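Local atomic coordinates of peptidase M16 C-terminal domain-containing protein (Enterococcus faecalis, PDB entry 3D3Y), a protein that is of unknown function but belongs to the M16 peptidase family, carries an inactive-type domain of that family and may bind a metal ion. Residues Ile17-Arg30 against Leu365-Leu377. Numbering follows the deposited sequence.
Sequences IPTEKYKTVRLLVR and LDNAGAWLEKEYL. With EDO (1,2-ethanediol), chain F.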
ATOM      1  N   ILE A  17     -16.622 -10.623 -10.497  1.00 33.32           N
ATOM      2  CA  ILE A  17     -16.836  -9.397 -11.256  1.00 34.07           C
ATOM      3  C   ILE A  17     -16.802  -9.745 -12.753  1.00 34.84           C
ATOM      4  O   ILE A  17     -15.717  -9.806 -13.375  1.00 34.40           O
ATOM      5  CB  ILE A  17     -15.823  -8.245 -10.903  1.00 34.54           C
ATOM      6  CG1 ILE A  17     -15.811  -7.929  -9.401  1.00 35.13           C
ATOM      7  CG2 ILE A  17     -16.217  -6.932 -11.632  1.00 34.20           C
ATOM      8  CD1 ILE A  17     -14.913  -8.765  -8.603  1.00 37.90           C
ATOM      9  N   PRO A  18     -17.993 -10.013 -13.336  1.00 35.10           N
ATOM     10  CA  PRO A  18     -18.096 -10.376 -14.747  1.00 34.95           C
ATOM     11  C   PRO A  18     -17.816  -9.168 -15.613  1.00 35.10           C
ATOM     12  O   PRO A  18     -18.284  -8.071 -15.319  1.00 35.45           O
ATOM     13  CB  PRO A  18     -19.582 -10.787 -14.918  1.00 35.52           C
ATOM     14  CG  PRO A  18     -20.106 -10.932 -13.546  1.00 35.21           C
ATOM     15  CD  PRO A  18     -19.313  -9.997 -12.687  1.00 34.93           C
ATOM     16  N   THR A  19     -17.068  -9.379 -16.686  1.00 34.50           N
ATOM     17  CA  THR A  19     -16.762  -8.319 -17.627  1.00 33.78           C
ATOM     18  C   THR A  19     -16.269  -8.950 -18.922  1.00 33.77           C
ATOM     19  O   THR A  19     -15.707 -10.041 -18.898  1.00 33.44           O
ATOM     20  CB  THR A  19     -15.695  -7.353 -17.074  1.00 33.62           C
ATOM     21  OG1 THR A  19     -15.364  -6.404 -18.081  1.00 32.50           O
ATOM     22  CG2 THR A  19     -14.397  -8.097 -16.614  1.00 33.07           C
ATOM     23  N   GLU A  20     -16.512  -8.281 -20.043  1.00 33.41           N
ATOM     24  CA  GLU A  20     -15.992  -8.745 -21.322  1.00 34.11           C
ATOM     25  C   GLU A  20     -14.823  -7.860 -21.782  1.00 34.58           C
ATOM     26  O   GLU A  20     -14.384  -7.930 -22.935  1.00 34.31           O
ATOM     27  CB  GLU A  20     -17.121  -8.764 -22.358  1.00 34.21           C
ATOM     28  CG  GLU A  20     -18.043  -9.957 -22.202  1.00 34.55           C
ATOM     29  CD  GLU A  20     -19.190  -9.931 -23.191  1.00 38.58           C
ATOM     30  OE1 GLU A  20     -19.932  -8.936 -23.200  1.00 37.57           O
ATOM     31  OE2 GLU A  20     -19.345 -10.906 -23.960  1.00 40.18           O
ATOM     32  N   LYS A  21     -14.323  -7.036 -20.860  1.00 34.44           N
ATOM     33  CA  LYS A  21     -13.319  -6.035 -21.161  1.00 35.86           C
ATOM     34  C   LYS A  21     -11.945  -6.668 -21.422  1.00 34.51           C
ATOM     35  O   LYS A  21     -11.133  -6.090 -22.148  1.00 34.21           O
ATOM     36  CB  LYS A  21     -13.246  -5.019 -20.011  1.00 36.45           C
ATOM     37  CG  LYS A  21     -12.383  -3.785 -20.276  1.00 38.81           C
ATOM     38  CD  LYS A  21     -12.729  -2.611 -19.317  1.00 39.96           C
ATOM     39  CE  LYS A  21     -11.686  -1.464 -19.417  1.00 43.49           C
ATOM     40  NZ  LYS A  21     -12.285  -0.108 -19.121  1.00 48.44           N
ATOM     41  N   TYR A  22     -11.724  -7.862 -20.869  1.00 33.92           N
ATOM     42  CA  TYR A  22     -10.403  -8.525 -20.898  1.00 34.15           C
ATOM     43  C   TYR A  22     -10.401  -9.919 -21.506  1.00 33.46           C
ATOM     44  O   TYR A  22     -11.413 -10.606 -21.489  1.00 33.66           O
ATOM     45  CB  TYR A  22      -9.820  -8.590 -19.491  1.00 34.36           C
ATOM     46  CG  TYR A  22      -9.802  -7.223 -18.838  1.00 36.45           C
ATOM     47  CD1 TYR A  22      -8.890  -6.237 -19.256  1.00 38.14           C
ATOM     48  CD2 TYR A  22     -10.713  -6.902 -17.828  1.00 36.35           C
ATOM     49  CE1 TYR A  22      -8.879  -4.964 -18.667  1.00 39.55           C
ATOM     50  CE2 TYR A  22     -10.717  -5.635 -17.239  1.00 37.17           C
ATOM     51  CZ  TYR A  22      -9.806  -4.673 -17.665  1.00 38.14           C
ATOM     52  OH  TYR A  22      -9.810  -3.422 -17.089  1.00 37.88           O
ATOM     53  N   LYS A  23      -9.240 -10.342 -22.007  1.00 32.55           N
ATOM     54  CA  LYS A  23      -9.068 -11.675 -22.592  1.00 32.34           C
ATOM     55  C   LYS A  23      -8.485 -12.635 -21.554  1.00 32.09           C
ATOM     56  O   LYS A  23      -8.334 -13.829 -21.808  1.00 32.26           O
ATOM     57  CB  LYS A  23      -8.142 -11.602 -23.817  1.00 32.08           C
ATOM     58  CG  LYS A  23      -8.660 -10.724 -24.938  1.00 31.28           C
ATOM     59  CD  LYS A  23      -7.720 -10.784 -26.135  1.00 30.27           C
ATOM     60  CE  LYS A  23      -8.070  -9.730 -27.139  1.00 31.69           C
ATOM     61  NZ  LYS A  23      -9.326 -10.063 -27.866  1.00 30.35           N
ATOM     62  N   THR A  24      -8.127 -12.094 -20.395  1.00 32.03           N
ATOM     63  CA  THR A  24      -7.637 -12.903 -19.296  1.00 32.01           C
ATOM     64  C   THR A  24      -8.545 -12.741 -18.093  1.00 31.79           C
ATOM     65  O   THR A  24      -9.412 -11.859 -18.070  1.00 30.39           O
ATOM     66  CB  THR A  24      -6.233 -12.484 -18.844  1.00 32.24           C
ATOM     67  OG1 THR A  24      -6.274 -11.124 -18.381  1.00 34.45           O
ATOM     68  CG2 THR A  24      -5.208 -12.648 -19.989  1.00 32.87           C
ATOM     69  N   VAL A  25      -8.287 -13.578 -17.086  1.00 31.49           N
ATOM     70  CA  VAL A  25      -9.052 -13.618 -15.847  1.00 31.83           C
ATOM     71  C   VAL A  25      -8.064 -13.361 -14.709  1.00 32.42           C
ATOM     72  O   VAL A  25      -7.031 -14.019 -14.623  1.00 32.46           O
ATOM     73  CB  VAL A  25      -9.734 -14.962 -15.661  1.00 31.76           C
ATOM     74  CG1 VAL A  25     -10.464 -15.008 -14.313  1.00 31.02           C
ATOM     75  CG2 VAL A  25     -10.733 -15.211 -16.814  1.00 32.33           C
ATOM     76  N   ARG A  26      -8.347 -12.351 -13.889  1.00 32.38           N
ATOM     77  CA  ARG A  26      -7.493 -12.046 -12.763  1.00 33.26           C
ATOM     78  C   ARG A  26      -8.138 -12.673 -11.555  1.00 33.47           C
ATOM     79  O   ARG A  26      -9.376 -12.632 -11.408  1.00 32.05           O
ATOM     80  CB  ARG A  26      -7.431 -10.551 -12.540  1.00 33.97           C
ATOM     81  CG  ARG A  26      -7.119  -9.770 -13.760  1.00 36.84           C
ATOM     82  CD  ARG A  26      -5.693  -9.346 -13.739  1.00 41.71           C
ATOM     83  NE  ARG A  26      -5.320  -8.722 -15.004  1.00 43.30           N
ATOM     84  CZ  ARG A  26      -4.058  -8.549 -15.381  1.00 47.24           C
ATOM     85  NH1 ARG A  26      -3.075  -8.945 -14.560  1.00 46.92           N
ATOM     86  NH2 ARG A  26      -3.786  -7.995 -16.565  1.00 44.82           N
ATOM     87  N   LEU A  27      -7.295 -13.226 -10.691  1.00 33.55           N
ATOM     88  CA  LEU A  27      -7.709 -13.769  -9.414  1.00 33.21           C
ATOM     89  C   LEU A  27      -6.890 -13.128  -8.312  1.00 33.86           C
ATOM     90  O   LEU A  27      -5.666 -12.908  -8.462  1.00 33.96           O
ATOM     91  CB  LEU A  27      -7.487 -15.284  -9.357  1.00 33.87           C
ATOM     92  CG  LEU A  27      -8.244 -16.200 -10.326  1.00 37.51           C
ATOM     93  CD1 LEU A  27      -7.461 -16.321 -11.618  1.00 37.72           C
ATOM     94  CD2 LEU A  27      -8.396 -17.556  -9.678  1.00 41.49           C
ATOM     95  N   LEU A  28      -7.567 -12.832  -7.204  1.00 32.84           N
ATOM     96  CA  LEU A  28      -6.924 -12.251  -6.025  1.00 32.77           C
ATOM     97  C   LEU A  28      -7.479 -12.939  -4.813  1.00 33.19           C
ATOM     98  O   LEU A  28      -8.705 -12.978  -4.625  1.00 32.52           O
ATOM     99  CB  LEU A  28      -7.167 -10.745  -5.960  1.00 32.38           C
ATOM    100  CG  LEU A  28      -6.792 -10.010  -4.658  1.00 34.58           C
ATOM    101  CD1 LEU A  28      -5.247  -9.983  -4.412  1.00 32.35           C
ATOM    102  CD2 LEU A  28      -7.406  -8.608  -4.731  1.00 35.07           C
ATOM    103  N   VAL A  29      -6.585 -13.516  -4.010  1.00 33.92           N
ATOM    104  CA  VAL A  29      -6.957 -13.983  -2.688  1.00 32.59           C
ATOM    105  C   VAL A  29      -6.301 -13.044  -1.668  1.00 33.98           C
ATOM    106  O   VAL A  29      -5.046 -12.953  -1.602  1.00 32.90           O
ATOM    107  CB  VAL A  29      -6.514 -15.415  -2.445  1.00 33.60           C
ATOM    108  CG1 VAL A  29      -7.092 -15.932  -1.108  1.00 32.20           C
ATOM    109  CG2 VAL A  29      -6.953 -16.314  -3.621  1.00 33.71           C
ATOM    110  N   ARG A  30      -7.136 -12.324  -0.913  1.00 31.74           N
ATOM    111  CA  ARG A  30      -6.603 -11.329   0.017  1.00 32.96           C
ATOM    112  C   ARG A  30      -6.910 -11.691   1.475  1.00 32.25           C
ATOM    113  O   ARG A  30      -8.093 -11.790   1.879  1.00 32.09           O
ATOM    114  CB  ARG A  30      -7.052  -9.908  -0.358  1.00 32.04           C
ATOM    115  CG  ARG A  30      -6.540  -8.821   0.616  1.00 34.45           C
ATOM    116  CD  ARG A  30      -6.602  -7.388   0.029  1.00 35.18           C
ATOM    117  NE  ARG A  30      -5.628  -7.180  -1.041  1.00 35.15           N
ATOM    118  CZ  ARG A  30      -5.751  -6.268  -2.010  1.00 36.87           C
ATOM    119  NH1 ARG A  30      -6.818  -5.456  -2.066  1.00 38.59           N
ATOM    120  NH2 ARG A  30      -4.786  -6.157  -2.922  1.00 36.61           N
ATOM    121  N   LEU A 365      -8.471   4.112 -15.084  1.00 49.85           N
ATOM    122  CA  LEU A 365      -9.811   3.578 -15.393  1.00 50.21           C
ATOM    123  C   LEU A 365      -9.762   2.291 -16.220  1.00 50.40           C
ATOM    124  O   LEU A 365     -10.690   1.466 -16.158  1.00 50.85           O
ATOM    125  CB  LEU A 365     -10.678   4.612 -16.136  1.00 50.26           C
ATOM    126  CG  LEU A 365     -11.412   5.702 -15.344  1.00 50.85           C
ATOM    127  CD1 LEU A 365     -12.556   6.294 -16.179  1.00 51.38           C
ATOM    128  CD2 LEU A 365     -11.943   5.170 -14.026  1.00 51.92           C
ATOM    129  N   ASP A 366      -8.685   2.125 -16.988  1.00 49.76           N
ATOM    130  CA  ASP A 366      -8.569   0.998 -17.896  1.00 49.56           C
ATOM    131  C   ASP A 366      -8.034  -0.254 -17.207  1.00 47.99           C
ATOM    132  O   ASP A 366      -8.413  -1.389 -17.550  1.00 47.85           O
ATOM    133  CB  ASP A 366      -7.677   1.368 -19.082  1.00 50.71           C
ATOM    134  CG  ASP A 366      -8.432   2.118 -20.160  1.00 53.63           C
ATOM    135  OD1 ASP A 366      -9.610   2.507 -19.918  1.00 56.29           O
ATOM    136  OD2 ASP A 366      -7.844   2.307 -21.254  1.00 57.96           O
ATOM    137  N   ASN A 367      -7.164  -0.027 -16.235  1.00 45.39           N
ATOM    138  CA  ASN A 367      -6.367  -1.077 -15.640  1.00 43.91           C
ATOM    139  C   ASN A 367      -7.148  -2.106 -14.782  1.00 41.70           C
ATOM    140  O   ASN A 367      -7.836  -1.730 -13.837  1.00 40.61           O
ATOM    141  CB  ASN A 367      -5.236  -0.424 -14.843  1.00 44.51           C
ATOM    142  CG  ASN A 367      -4.241  -1.423 -14.359  1.00 47.05           C
ATOM    143  OD1 ASN A 367      -4.405  -2.008 -13.288  1.00 48.99           O
ATOM    144  ND2 ASN A 367      -3.187  -1.638 -15.145  1.00 49.97           N
ATOM    145  N   ALA A 368      -7.011  -3.394 -15.114  1.00 39.74           N
ATOM    146  CA  ALA A 368      -7.670  -4.483 -14.369  1.00 38.36           C
ATOM    147  C   ALA A 368      -7.201  -4.559 -12.913  1.00 37.61           C
ATOM    148  O   ALA A 368      -8.002  -4.795 -12.013  1.00 37.22           O
ATOM    149  CB  ALA A 368      -7.487  -5.832 -15.068  1.00 38.36           C
ATOM    150  N   GLY A 369      -5.912  -4.334 -12.672  1.00 36.87           N
ATOM    151  CA  GLY A 369      -5.405  -4.264 -11.292  1.00 35.96           C
ATOM    152  C   GLY A 369      -6.030  -3.148 -10.486  1.00 35.68           C
ATOM    153  O   GLY A 369      -6.409  -3.337  -9.322  1.00 35.84           O
ATOM    154  N   ALA A 370      -6.128  -1.964 -11.098  1.00 34.95           N
ATOM    155  CA  ALA A 370      -6.746  -0.808 -10.461  1.00 34.53           C
ATOM    156  C   ALA A 370      -8.221  -1.075 -10.183  1.00 33.65           C
ATOM    157  O   ALA A 370      -8.752  -0.670  -9.155  1.00 33.54           O
ATOM    158  CB  ALA A 370      -6.608   0.435 -11.362  1.00 35.49           C
ATOM    159  N   TRP A 371      -8.873  -1.739 -11.118  1.00 33.01           N
ATOM    160  CA  TRP A 371     -10.283  -2.070 -10.981  1.00 33.29           C
ATOM    161  C   TRP A 371     -10.470  -2.981  -9.752  1.00 33.17           C
ATOM    162  O   TRP A 371     -11.254  -2.652  -8.857  1.00 32.71           O
ATOM    163  CB  TRP A 371     -10.823  -2.694 -12.275  1.00 33.87           C
ATOM    164  CG  TRP A 371     -12.314  -2.894 -12.306  1.00 34.63           C
ATOM    165  CD1 TRP A 371     -13.189  -2.725 -11.267  1.00 35.35           C
ATOM    166  CD2 TRP A 371     -13.103  -3.347 -13.418  1.00 35.89           C
ATOM    167  NE1 TRP A 371     -14.475  -3.020 -11.668  1.00 33.98           N
ATOM    168  CE2 TRP A 371     -14.450  -3.411 -12.981  1.00 34.81           C
ATOM    169  CE3 TRP A 371     -12.807  -3.701 -14.747  1.00 35.00           C
ATOM    170  CZ2 TRP A 371     -15.499  -3.806 -13.826  1.00 34.69           C
ATOM    171  CZ3 TRP A 371     -13.844  -4.101 -15.577  1.00 33.70           C
ATOM    172  CH2 TRP A 371     -15.175  -4.153 -15.115  1.00 35.16           C
ATOM    173  N   LEU A 372      -9.709  -4.073  -9.675  1.00 33.00           N
ATOM    174  CA  LEU A 372      -9.734  -4.938  -8.470  1.00 34.24           C
ATOM    175  C   LEU A 372      -9.567  -4.182  -7.147  1.00 33.77           C
ATOM    176  O   LEU A 372     -10.326  -4.428  -6.219  1.00 34.42           O
ATOM    177  CB  LEU A 372      -8.738  -6.112  -8.551  1.00 33.90           C
ATOM    178  CG  LEU A 372      -9.082  -7.343  -9.383  1.00 35.42           C
ATOM    179  CD1 LEU A 372      -7.856  -8.267  -9.493  1.00 37.79           C
ATOM    180  CD2 LEU A 372     -10.290  -8.140  -8.858  1.00 32.76           C
ATOM    181  N   GLU A 373      -8.608  -3.255  -7.078  1.00 33.78           N
ATOM    182  CA  GLU A 373      -8.412  -2.409  -5.889  1.00 34.24           C
ATOM    183  C   GLU A 373      -9.607  -1.503  -5.564  1.00 34.56           C
ATOM    184  O   GLU A 373      -9.950  -1.345  -4.395  1.00 33.68           O
ATOM    185  CB  GLU A 373      -7.125  -1.568  -5.955  1.00 33.88           C
ATOM    186  CG  GLU A 373      -5.818  -2.372  -6.028  1.00 35.76           C
ATOM    187  CD  GLU A 373      -5.655  -3.371  -4.864  1.00 37.17           C
ATOM    188  OE1 GLU A 373      -6.178  -3.122  -3.754  1.00 39.69           O
ATOM    189  OE2 GLU A 373      -5.023  -4.416  -5.070  1.00 39.71           O
ATOM    190  N   LYS A 374     -10.217  -0.889  -6.585  1.00 35.69           N
ATOM    191  CA  LYS A 374     -11.457  -0.130  -6.393  1.00 36.89           C
ATOM    192  C   LYS A 374     -12.544  -1.041  -5.827  1.00 35.81           C
ATOM    193  O   LYS A 374     -13.252  -0.653  -4.907  1.00 36.14           O
ATOM    194  CB  LYS A 374     -11.946   0.512  -7.709  1.00 37.46           C
ATOM    195  CG  LYS A 374     -11.049   1.632  -8.213  1.00 40.23           C
ATOM    196  CD  LYS A 374     -11.589   2.344  -9.482  1.00 40.33           C
ATOM    197  CE  LYS A 374     -10.616   3.474  -9.876  1.00 43.32           C
ATOM    198  NZ  LYS A 374     -10.834   4.011 -11.261  1.00 48.75           N
ATOM    199  N   GLU A 375     -12.675  -2.241  -6.382  1.00 35.25           N
ATOM    200  CA  GLU A 375     -13.672  -3.211  -5.906  1.00 35.80           C
ATOM    201  C   GLU A 375     -13.432  -3.583  -4.442  1.00 35.59           C
ATOM    202  O   GLU A 375     -14.372  -3.681  -3.652  1.00 35.24           O
ATOM    203  CB  GLU A 375     -13.679  -4.480  -6.769  1.00 36.01           C
ATOM    204  CG  GLU A 375     -14.214  -4.288  -8.187  1.00 38.12           C
ATOM    205  CD  GLU A 375     -15.732  -4.125  -8.249  1.00 43.41           C
ATOM    206  OE1 GLU A 375     -16.420  -4.314  -7.217  1.00 42.98           O
ATOM    207  OE2 GLU A 375     -16.244  -3.810  -9.349  1.00 46.57           O
ATOM    208  N   TYR A 376     -12.164  -3.775  -4.080  1.00 35.45           N
ATOM    209  CA  TYR A 376     -11.847  -4.101  -2.707  1.00 35.44           C
ATOM    210  C   TYR A 376     -12.229  -2.973  -1.749  1.00 36.23           C
ATOM    211  O   TYR A 376     -12.920  -3.214  -0.751  1.00 36.19           O
ATOM    212  CB  TYR A 376     -10.382  -4.509  -2.566  1.00 34.58           C
ATOM    213  CG  TYR A 376     -10.106  -5.216  -1.262  1.00 33.23           C
ATOM    214  CD1 TYR A 376     -10.461  -6.538  -1.084  1.00 32.58           C
ATOM    215  CD2 TYR A 376      -9.492  -4.549  -0.201  1.00 34.58           C
ATOM    216  CE1 TYR A 376     -10.223  -7.200   0.122  1.00 34.22           C
ATOM    217  CE2 TYR A 376      -9.248  -5.196   1.010  1.00 35.65           C
ATOM    218  CZ  TYR A 376      -9.598  -6.527   1.159  1.00 33.23           C
ATOM    219  OH  TYR A 376      -9.327  -7.174   2.345  1.00 31.77           O
ATOM    220  N   LEU A 377     -11.821  -1.742  -2.056  1.00 37.55           N
ATOM    221  CA  LEU A 377     -12.180  -0.611  -1.201  1.00 38.74           C
ATOM    222  C   LEU A 377     -13.665  -0.492  -1.065  1.00 39.16           C
ATOM    223  O   LEU A 377     -14.170  -0.295   0.034  1.00 39.38           O
ATOM    224  CB  LEU A 377     -11.613   0.730  -1.697  1.00 39.05           C
ATOM    225  CG  LEU A 377     -10.091   0.855  -1.676  1.00 40.45           C
ATOM    226  CD1 LEU A 377      -9.688   2.277  -2.066  1.00 39.78           C
ATOM    227  CD2 LEU A 377      -9.512   0.457  -0.301  1.00 41.15           C
TER
HETATM  228  C1  EDO F 427     -17.906  -4.647 -19.914  1.00 52.78           C
HETATM  229  O1  EDO F 427     -18.225  -5.912 -20.498  1.00 50.55           O
HETATM  230  C2  EDO F 427     -17.874  -4.755 -18.395  1.00 53.05           C
HETATM  231  O2  EDO F 427     -17.375  -3.524 -17.852  1.00 56.76           O
HETATM  232  O   HOH W   1      -9.813  -9.642   2.763  1.00 28.21           O
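Strand 24-30, packing Arg26, Leu28 and Arg30 onto helix 368-377, runs at 41° to it, with 10.1 Å between the two axes at closest approach. At the far end of the strand, Arg30 grips Glu373 in a bidentate, end-on salt bridge: NH2 reaches OE2 at 2.8 Å on its syn lone pair, almost straight at 174°, while NH1 meets OE1 at 3.0 Å, the guanidinium and carboxylate planes nearly coplanar. CG of Arg30 lies anti to the backbone N (chi1 179°) and chi2 is extended, which lays CD over one face of the Tyr376 ring, 3.3 Å from CZ; the bend at chi3 then turns the guanidinium to Glu373. The guanidinium stands almost perpendicular to that ring in a cation-pi contact, and Leu28 CD2 lies over one guanidinium face. Arg30 NE is hydrogen-bonded to Asn89 OD1, the Tyr376 hydroxyl to Asn32 ND2, and a water links that hydroxyl to Arg30 O. Midway, Leu372 CD1 packs on Arg26 CB at 3.8 Å. Before the helix, Tyr22 OH donates to Asp366 O at 2.5 Å; Ala368 CB sits over one face of the Tyr22 ring and Lys21 CG over the other. Trp371 brings CE3 to the edge of that ring, and Ile17 CG2 touches Trp371 CZ2 at 3.9 Å; Trp371 NE1 donates to the anti lone pair of Glu375 OE2, tying down the indole. This helix-on-sheet packing joins late helix 368-380 to the first sheet, where strand 200-207 separates strands 12-18 and 24-34, while helix 105-118 covers the strand's opposite face at Val25, Leu27 and Val29.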